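Local coordinates for protein superoxide dismutase [Cu-Zn] (Bacteroidetes bacterium GWA2_30_7, PDB 7B4P) that probably catalyses the dismutation of superoxide into molecular oxygen and hydrogen peroxide at a site holding copper and zinc, at residues A[49-54]-A[87-92]; A[123-128]-A[143-148]. All blocks are in the same frame, centred on the assembly; numbering follows the deposited sequence.

Contact 1. Residues A[49-54]-A[87-92]; sequences GFHIHE and IGDLGN. With CU (copper (II) ion), chain E; ZN (zinc ion), chain F.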
ATOM      1  N   GLY A  49      -0.576  13.723 -14.633  1.00 79.21           N
ATOM      2  CA  GLY A  49      -1.828  13.195 -14.057  1.00 79.09           C
ATOM      3  C   GLY A  49      -1.574  12.536 -12.713  1.00 76.50           C
ATOM      4  O   GLY A  49      -0.617  11.746 -12.614  1.00 74.26           O
ATOM      5  N   PHE A  50      -2.402  12.862 -11.718  1.00 76.80           N
ATOM      6  CA  PHE A  50      -2.229  12.493 -10.290  1.00 75.36           C
ATOM      7  C   PHE A  50      -3.607  12.118  -9.731  1.00 76.76           C
ATOM      8  O   PHE A  50      -4.425  13.032  -9.501  1.00 78.91           O
ATOM      9  CB  PHE A  50      -1.571  13.668  -9.560  1.00 74.92           C
ATOM     10  CG  PHE A  50      -1.095  13.401  -8.155  1.00 73.90           C
ATOM     11  CD1 PHE A  50      -0.048  12.524  -7.914  1.00 72.29           C
ATOM     12  CD2 PHE A  50      -1.656  14.069  -7.077  1.00 74.88           C
ATOM     13  CE1 PHE A  50       0.402  12.297  -6.622  1.00 71.39           C
ATOM     14  CE2 PHE A  50      -1.208  13.838  -5.786  1.00 73.92           C
ATOM     15  CZ  PHE A  50      -0.180  12.953  -5.560  1.00 72.17           C
ATOM     16  N   HIS A  51      -3.869  10.816  -9.562  1.00 76.08           N
ATOM     17  CA  HIS A  51      -5.214  10.264  -9.240  1.00 77.48           C
ATOM     18  C   HIS A  51      -5.119   9.142  -8.201  1.00 76.63           C
ATOM     19  O   HIS A  51      -4.056   8.498  -8.110  1.00 73.91           O
ATOM     20  CB  HIS A  51      -5.900   9.729 -10.504  1.00 79.23           C
ATOM     21  CG  HIS A  51      -5.891  10.666 -11.665  1.00 79.87           C
ATOM     22  ND1 HIS A  51      -5.350  10.317 -12.887  1.00 79.62           N
ATOM     23  CD2 HIS A  51      -6.357  11.924 -11.802  1.00 81.37           C
ATOM     24  CE1 HIS A  51      -5.481  11.322 -13.727  1.00 81.10           C
ATOM     25  NE2 HIS A  51      -6.095  12.320 -13.085  1.00 82.16           N
ATOM     26  N   ILE A  52      -6.214   8.922  -7.466  1.00 79.12           N
ATOM     27  CA  ILE A  52      -6.474   7.691  -6.662  1.00 79.90           C
ATOM     28  C   ILE A  52      -7.285   6.729  -7.540  1.00 82.40           C
ATOM     29  O   ILE A  52      -8.350   7.145  -8.034  1.00 85.28           O
ATOM     30  CB  ILE A  52      -7.199   8.029  -5.342  1.00 81.37           C
ATOM     31  CG1 ILE A  52      -6.364   8.954  -4.452  1.00 79.97           C
ATOM     32  CG2 ILE A  52      -7.607   6.759  -4.610  1.00 82.51           C
ATOM     33  CD1 ILE A  52      -7.147   9.615  -3.339  1.00 82.03           C
ATOM     34  N   HIS A  53      -6.792   5.503  -7.737  1.00 82.45           N
ATOM     35  CA  HIS A  53      -7.427   4.450  -8.574  1.00 85.74           C
ATOM     36  C   HIS A  53      -8.094   3.408  -7.666  1.00 87.67           C
ATOM     37  O   HIS A  53      -7.651   3.263  -6.516  1.00 85.81           O
ATOM     38  CB  HIS A  53      -6.396   3.852  -9.542  1.00 84.98           C
ATOM     39  CG  HIS A  53      -6.033   4.764 -10.665  1.00 85.20           C
ATOM     40  ND1 HIS A  53      -6.162   4.392 -11.989  1.00 87.02           N
ATOM     41  CD2 HIS A  53      -5.559   6.030 -10.670  1.00 83.80           C
ATOM     42  CE1 HIS A  53      -5.774   5.385 -12.760  1.00 86.93           C
ATOM     43  NE2 HIS A  53      -5.400   6.403 -11.977  1.00 84.75           N
ATOM     44  N   GLU A  54      -9.122   2.719  -8.173  1.00 91.73           N
ATOM     45  CA  GLU A  54     -10.084   1.917  -7.363  1.00 95.04           C
ATOM     46  C   GLU A  54      -9.385   0.708  -6.724  1.00 93.66           C
ATOM     47  O   GLU A  54      -9.694   0.419  -5.552  1.00 93.74           O
ATOM     48  CB  GLU A  54     -11.295   1.497  -8.204  1.00100.11           C
ATOM     49  CG  GLU A  54     -10.975   0.528  -9.331  1.00101.53           C
ATOM     50  CD  GLU A  54     -12.097   0.358 -10.340  1.00106.33           C
ATOM     51  OE1 GLU A  54     -13.268   0.321  -9.909  1.00109.87           O
ATOM     52  OE2 GLU A  54     -11.799   0.267 -11.552  1.00107.17           O
ATOM     53  N   ILE A  87     -13.855  10.712  -6.763  1.00110.03           N
ATOM     54  CA  ILE A  87     -13.281  10.836  -5.388  1.00107.77           C
ATOM     55  C   ILE A  87     -11.753  10.939  -5.506  1.00103.22           C
ATOM     56  O   ILE A  87     -11.149  11.666  -4.691  1.00102.06           O
ATOM     57  CB  ILE A  87     -13.723   9.659  -4.491  0.50108.50           C
ATOM     58  CG1 ILE A  87     -15.225   9.694  -4.195  0.40113.75           C
ATOM     59  CG2 ILE A  87     -12.910   9.607  -3.205  0.40105.81           C
ATOM     60  CD1 ILE A  87     -15.643  10.787  -3.246  0.40115.87           C
ATOM     61  N   GLY A  88     -11.163  10.257  -6.496  1.00101.50           N
ATOM     62  CA  GLY A  88      -9.709  10.217  -6.737  1.00 97.59           C
ATOM     63  C   GLY A  88      -9.260  11.132  -7.866  1.00 97.34           C
ATOM     64  O   GLY A  88      -8.316  10.746  -8.580  1.00 95.19           O
ATOM     65  N   ASP A  89      -9.893  12.301  -8.024  1.00 99.91           N
ATOM     66  CA  ASP A  89      -9.453  13.364  -8.969  1.00 99.91           C
ATOM     67  C   ASP A  89      -8.648  14.405  -8.183  1.00 98.36           C
ATOM     68  O   ASP A  89      -9.252  15.398  -7.724  1.00100.87           O
ATOM     69  CB  ASP A  89     -10.637  13.994  -9.707  1.00104.02           C
ATOM     70  CG  ASP A  89     -11.162  13.165 -10.868  1.00105.96           C
ATOM     71  OD1 ASP A  89     -10.534  12.136 -11.191  1.00103.82           O
ATOM     72  OD2 ASP A  89     -12.197  13.556 -11.445  1.00109.91           O
ATOM     73  N   LEU A  90      -7.337  14.175  -8.039  1.00 94.86           N
ATOM     74  CA  LEU A  90      -6.392  15.083  -7.330  1.00 93.72           C
ATOM     75  C   LEU A  90      -5.649  15.957  -8.354  1.00 93.00           C
ATOM     76  O   LEU A  90      -4.603  16.532  -7.989  1.00 91.27           O
ATOM     77  CB  LEU A  90      -5.413  14.251  -6.491  1.00 91.21           C
ATOM     78  CG  LEU A  90      -6.019  13.083  -5.709  1.00 92.01           C
ATOM     79  CD1 LEU A  90      -4.978  12.449  -4.799  1.00 90.19           C
ATOM     80  CD2 LEU A  90      -7.229  13.511  -4.890  1.00 94.82           C
ATOM     81  N   GLY A  91      -6.184  16.058  -9.577  1.00 94.23           N
ATOM     82  CA  GLY A  91      -5.696  16.952 -10.646  1.00 93.92           C
ATOM     83  C   GLY A  91      -4.331  16.531 -11.163  1.00 90.58           C
ATOM     84  O   GLY A  91      -4.154  15.335 -11.469  1.00 89.37           O
ATOM     85  N   ASN A  92      -3.400  17.484 -11.256  1.00 89.11           N
ATOM     86  CA  ASN A  92      -2.025  17.277 -11.780  1.00 86.08           C
ATOM     87  C   ASN A  92      -1.002  17.566 -10.679  1.00 83.81           C
ATOM     88  O   ASN A  92      -1.318  18.346  -9.757  1.00 84.70           O
ATOM     89  CB  ASN A  92      -1.739  18.164 -12.995  1.00 87.39           C
ATOM     90  CG  ASN A  92      -2.378  17.651 -14.265  1.00 88.80           C
ATOM     91  OD1 ASN A  92      -2.136  16.518 -14.673  1.00 87.73           O
ATOM     92  ND2 ASN A  92      -3.184  18.481 -14.906  1.00 91.68           N
TER
HETATM   93 CU    CU E 201      -5.073   8.164 -12.998  1.00 90.29          CU
HETATM   94 ZN    ZN F 202     -10.892  10.658 -12.712  1.00119.24          ZN
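Gly91 O takes the backbone N of Phe50 at 3.0 Å. A second bond of the same length, Ile52 N to Gly88 O, is slightly straighter, though its donor sits 24° off the carbonyl plane. The link between these two, Leu90 N to Phe50 O, is weak at 3.5 Å. Strands 49-53 and 89-92 thus run antiparallel, 170° between their directions, held mainly at two points.

On the face of Phe50, Ile52 and Leu90 the contact is apolar. With chi1 at -170° the Phe50 ring swings opposite its own amide, and CD2 comes obliquely to Leu90 CB at 3.8 Å. Leu90 CD1 lies 3.8 Å from Ile52 CG1, while still near the Phe50 ring. Met123 of the next strand adds to this layer.

The reverse face is polar. His51 binds copper through ND1 at 2.2 Å and gives NE2 to Asp130, so both ring nitrogens are engaged and the ring's rotation is fixed. His53 NE2 also binds copper, His126 completing the trio. Asp89 OD1 binds zinc with His69, His77 and His86, while OD2 accepts from Gly78 N. One strand pair carrying ligands of both metals is characteristic of the Greek-key barrel of copper-zinc superoxide dismutases.

Contact 2. Residues A[123-128]-A[143-148]; sequences MIVHKN and RVACGV. With CU (copper (II) ion), chain E.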
ATOM      1  N   MET A 123      -2.457   5.144  -5.552  1.00 73.87           N
ATOM      2  CA  MET A 123      -2.039   6.408  -6.214  1.00 73.57           C
ATOM      3  C   MET A 123      -1.380   6.039  -7.546  1.00 72.52           C
ATOM      4  O   MET A 123      -0.565   5.100  -7.552  1.00 70.88           O
ATOM      5  CB  MET A 123      -1.035   7.190  -5.357  1.00 73.26           C
ATOM      6  CG  MET A 123      -1.641   7.864  -4.131  1.00 74.43           C
ATOM      7  SD  MET A 123      -2.841   9.169  -4.527  1.00 77.48           S
ATOM      8  CE  MET A 123      -1.966  10.071  -5.804  1.00 76.99           C
ATOM      9  N   ILE A 124      -1.734   6.743  -8.624  1.00 73.32           N
ATOM     10  CA  ILE A 124      -1.131   6.580  -9.981  1.00 73.96           C
ATOM     11  C   ILE A 124      -0.668   7.952 -10.479  1.00 73.31           C
ATOM     12  O   ILE A 124      -1.484   8.896 -10.465  1.00 74.06           O
ATOM     13  CB  ILE A 124      -2.127   5.924 -10.959  1.00 76.69           C
ATOM     14  CG1 ILE A 124      -2.411   4.463 -10.597  1.00 77.41           C
ATOM     15  CG2 ILE A 124      -1.656   6.059 -12.400  1.00 77.67           C
ATOM     16  CD1 ILE A 124      -1.248   3.526 -10.840  1.00 76.85           C
ATOM     17  N   VAL A 125       0.597   8.049 -10.893  1.00 72.36           N
ATOM     18  CA  VAL A 125       1.160   9.224 -11.619  1.00 72.24           C
ATOM     19  C   VAL A 125       1.233   8.849 -13.102  1.00 73.48           C
ATOM     20  O   VAL A 125       1.725   7.743 -13.408  1.00 72.45           O
ATOM     21  CB  VAL A 125       2.534   9.636 -11.058  1.00 71.26           C
ATOM     22  CG1 VAL A 125       3.016  10.940 -11.674  1.00 72.22           C
ATOM     23  CG2 VAL A 125       2.511   9.742  -9.542  1.00 70.32           C
ATOM     24  N   HIS A 126       0.734   9.727 -13.976  1.00 75.39           N
ATOM     25  CA  HIS A 126       0.636   9.501 -15.443  1.00 78.02           C
ATOM     26  C   HIS A 126       1.812  10.179 -16.153  1.00 78.48           C
ATOM     27  O   HIS A 126       2.437  11.070 -15.547  1.00 77.75           O
ATOM     28  CB  HIS A 126      -0.720   9.987 -15.968  1.00 80.25           C
ATOM     29  CG  HIS A 126      -1.872   9.182 -15.471  1.00 81.04           C
ATOM     30  ND1 HIS A 126      -2.372   8.100 -16.168  1.00 82.88           N
ATOM     31  CD2 HIS A 126      -2.617   9.288 -14.349  1.00 80.73           C
ATOM     32  CE1 HIS A 126      -3.379   7.577 -15.500  1.00 83.57           C
ATOM     33  NE2 HIS A 126      -3.553   8.289 -14.380  1.00 82.22           N
ATOM     34  N   LYS A 127       2.092   9.761 -17.389  1.00 80.37           N
ATOM     35  CA  LYS A 127       3.193  10.295 -18.235  1.00 81.37           C
ATOM     36  C   LYS A 127       2.848  11.720 -18.683  1.00 82.40           C
ATOM     37  O   LYS A 127       3.736  12.589 -18.612  1.00 82.37           O
ATOM     38  CB  LYS A 127       3.415   9.387 -19.448  1.00 83.85           C
ATOM     39  CG  LYS A 127       4.558   9.795 -20.366  1.00 85.71           C
ATOM     40  CD  LYS A 127       4.824   8.790 -21.464  1.00 88.52           C
ATOM     41  CE  LYS A 127       6.181   8.965 -22.110  1.00 90.27           C
ATOM     42  NZ  LYS A 127       6.500   7.838 -23.016  0.50 93.14           N
ATOM     43  N   ASN A 128       1.608  11.937 -19.130  1.00 83.86           N
ATOM     44  CA  ASN A 128       1.142  13.220 -19.721  1.00 85.52           C
ATOM     45  C   ASN A 128       0.254  13.964 -18.719  1.00 84.85           C
ATOM     46  O   ASN A 128      -0.076  13.391 -17.663  1.00 82.13           O
ATOM     47  CB  ASN A 128       0.396  12.997 -21.039  1.00 88.57           C
ATOM     48  CG  ASN A 128       1.194  12.185 -22.036  1.00 89.88           C
ATOM     49  OD1 ASN A 128       2.408  12.346 -22.145  1.00 89.27           O
ATOM     50  ND2 ASN A 128       0.520  11.316 -22.770  1.00 92.15           N
ATOM     51  N   ARG A 143       0.874   5.109 -17.334  1.00 78.98           N
ATOM     52  CA  ARG A 143       1.137   5.210 -15.874  1.00 75.89           C
ATOM     53  C   ARG A 143       2.638   5.017 -15.633  1.00 74.34           C
ATOM     54  O   ARG A 143       3.177   3.998 -16.090  1.00 74.88           O
ATOM     55  CB  ARG A 143       0.281   4.181 -15.128  1.00 76.08           C
ATOM     56  CG  ARG A 143      -1.192   4.241 -15.507  1.00 78.29           C
ATOM     57  CD  ARG A 143      -2.042   3.134 -14.919  1.00 79.36           C
ATOM     58  NE  ARG A 143      -3.423   3.262 -15.368  1.00 81.99           N
ATOM     59  CZ  ARG A 143      -4.446   2.549 -14.911  1.00 83.38           C
ATOM     60  NH1 ARG A 143      -4.262   1.633 -13.974  1.00 82.42           N
ATOM     61  NH2 ARG A 143      -5.658   2.758 -15.395  1.00 86.33           N
ATOM     62  N   VAL A 144       3.279   5.972 -14.951  1.00 72.85           N
ATOM     63  CA  VAL A 144       4.759   6.004 -14.745  1.00 72.42           C
ATOM     64  C   VAL A 144       5.098   5.531 -13.325  1.00 71.18           C
ATOM     65  O   VAL A 144       6.240   5.075 -13.126  1.00 71.83           O
ATOM     66  CB  VAL A 144       5.341   7.400 -15.037  1.00 72.39           C
ATOM     67  CG1 VAL A 144       4.950   7.886 -16.425  1.00 74.54           C
ATOM     68  CG2 VAL A 144       4.952   8.431 -13.987  1.00 70.70           C
ATOM     69  N   ALA A 145       4.164   5.632 -12.373  1.00 70.50           N
ATOM     70  CA  ALA A 145       4.367   5.200 -10.970  1.00 69.71           C
ATOM     71  C   ALA A 145       3.043   4.739 -10.351  1.00 70.18           C
ATOM     72  O   ALA A 145       1.986   5.265 -10.743  1.00 71.13           O
ATOM     73  CB  ALA A 145       4.985   6.319 -10.170  1.00 68.71           C
ATOM     74  N   CYS A 146       3.124   3.792  -9.412  1.00 70.58           N
ATOM     75  CA  CYS A 146       1.990   3.204  -8.650  1.00 71.31           C
ATOM     76  C   CYS A 146       2.373   3.110  -7.169  1.00 69.56           C
ATOM     77  O   CYS A 146       3.568   2.937  -6.878  1.00 69.03           O
ATOM     78  CB  CYS A 146       1.636   1.818  -9.183  1.00 73.83           C
ATOM     79  SG  CYS A 146       0.055   1.178  -8.568  1.00 76.09           S
ATOM     80  N   GLY A 147       1.387   3.211  -6.277  1.00 69.30           N
ATOM     81  CA  GLY A 147       1.554   3.030  -4.822  1.00 68.75           C
ATOM     82  C   GLY A 147       0.211   2.791  -4.153  1.00 69.74           C
ATOM     83  O   GLY A 147      -0.801   3.278  -4.687  1.00 70.76           O
ATOM     84  N   VAL A 148       0.199   2.066  -3.032  1.00 69.86           N
ATOM     85  CA  VAL A 148      -1.028   1.758  -2.236  1.00 71.08           C
ATOM     86  C   VAL A 148      -1.074   2.701  -1.028  1.00 70.61           C
ATOM     87  O   VAL A 148      -0.025   2.892  -0.378  1.00 70.12           O
ATOM     88  CB  VAL A 148      -1.067   0.277  -1.811  1.00 72.53           C
ATOM     89  CG1 VAL A 148      -2.291  -0.048  -0.968  1.00 74.45           C
ATOM     90  CG2 VAL A 148      -0.995  -0.654  -3.013  1.00 73.52           C
TER
HETATM   91 CU    CU E 201      -5.073   8.164 -12.998  1.00 90.29          CU
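Ile124 sits in the densely packed, buried part of the contact, between Arg143 and Cys146. Its CG2 lies 3.6 Å from Arg143 CG, against the aliphatic part of the arginine, and its CD1 reaches Cys146 SG at 3.5 Å. A chi1 of -68° puts the isoleucine's CG1 beside the backbone N and turns CG2 anti to that N, over one face of the His126 ring, toward the rim. With an alanine here CG2 and CD1 are gone, which would probably leave a gap beside the disulfide of Cys146 with Cys58 and take away the apolar cover on the His126 ring. That ring gives NE2 to copper at 2.1 Å and ND1 to Gly141, which holds it at two points. Arg143 runs alongside it, extended from CG to NE, with the guanidinium plane 80° from the ring plane; NH1 bonds Gly63 O. Its place beside the copper site is consistent with the active-site arginine known in this family.

Antiparallel pairing carries the backbone: Val125 N meets Ala145 O at 3.1 Å, and Met123 and Gly147 exchange bonds in both directions. At Val125 O the register slips by one residue, because Val144 N at 2.8 Å and, weakly, Ala145 N at 3.4 Å share this one acceptor. Two residues facing one make a classic beta bulge, and beyond it His126 pairs with Arg143.

Val125 and Ala145 lie on the face turned to the barrel interior, as does Met123, whose bent chain reaches Cys11, Ile25 and Phe27. Toward Lys127 the contact opens to solvent: Val144 CG1 meets Lys127 CB at 3.7 Å, but the rest of the lysine chain leads away, and its NZ has a weak bond to Tyr19 OH.

Contacts 1 and 2 belong to one sheet, since strands 46-53 and 122-126 are neighbours in it; their centres lie 10 Å apart. Backbone pairing continues between them, with a probable hydrogen bond from His126 N to Gly49 O at 2.8 Å. Both are largely buried, but contact 1 sits nearer the middle of the chain, and only contact 2 runs out to an exposed end, at Lys127. Copper spans both contacts; only contact 1 supplies a zinc ligand, Asp89, the other three lying outside both. On the other face their apolar layers join where Phe50 packs against Met123, whereas contact 2 supplies the arginine beside copper and half of a disulfide, Cys146, whose partner Cys58 lies outside.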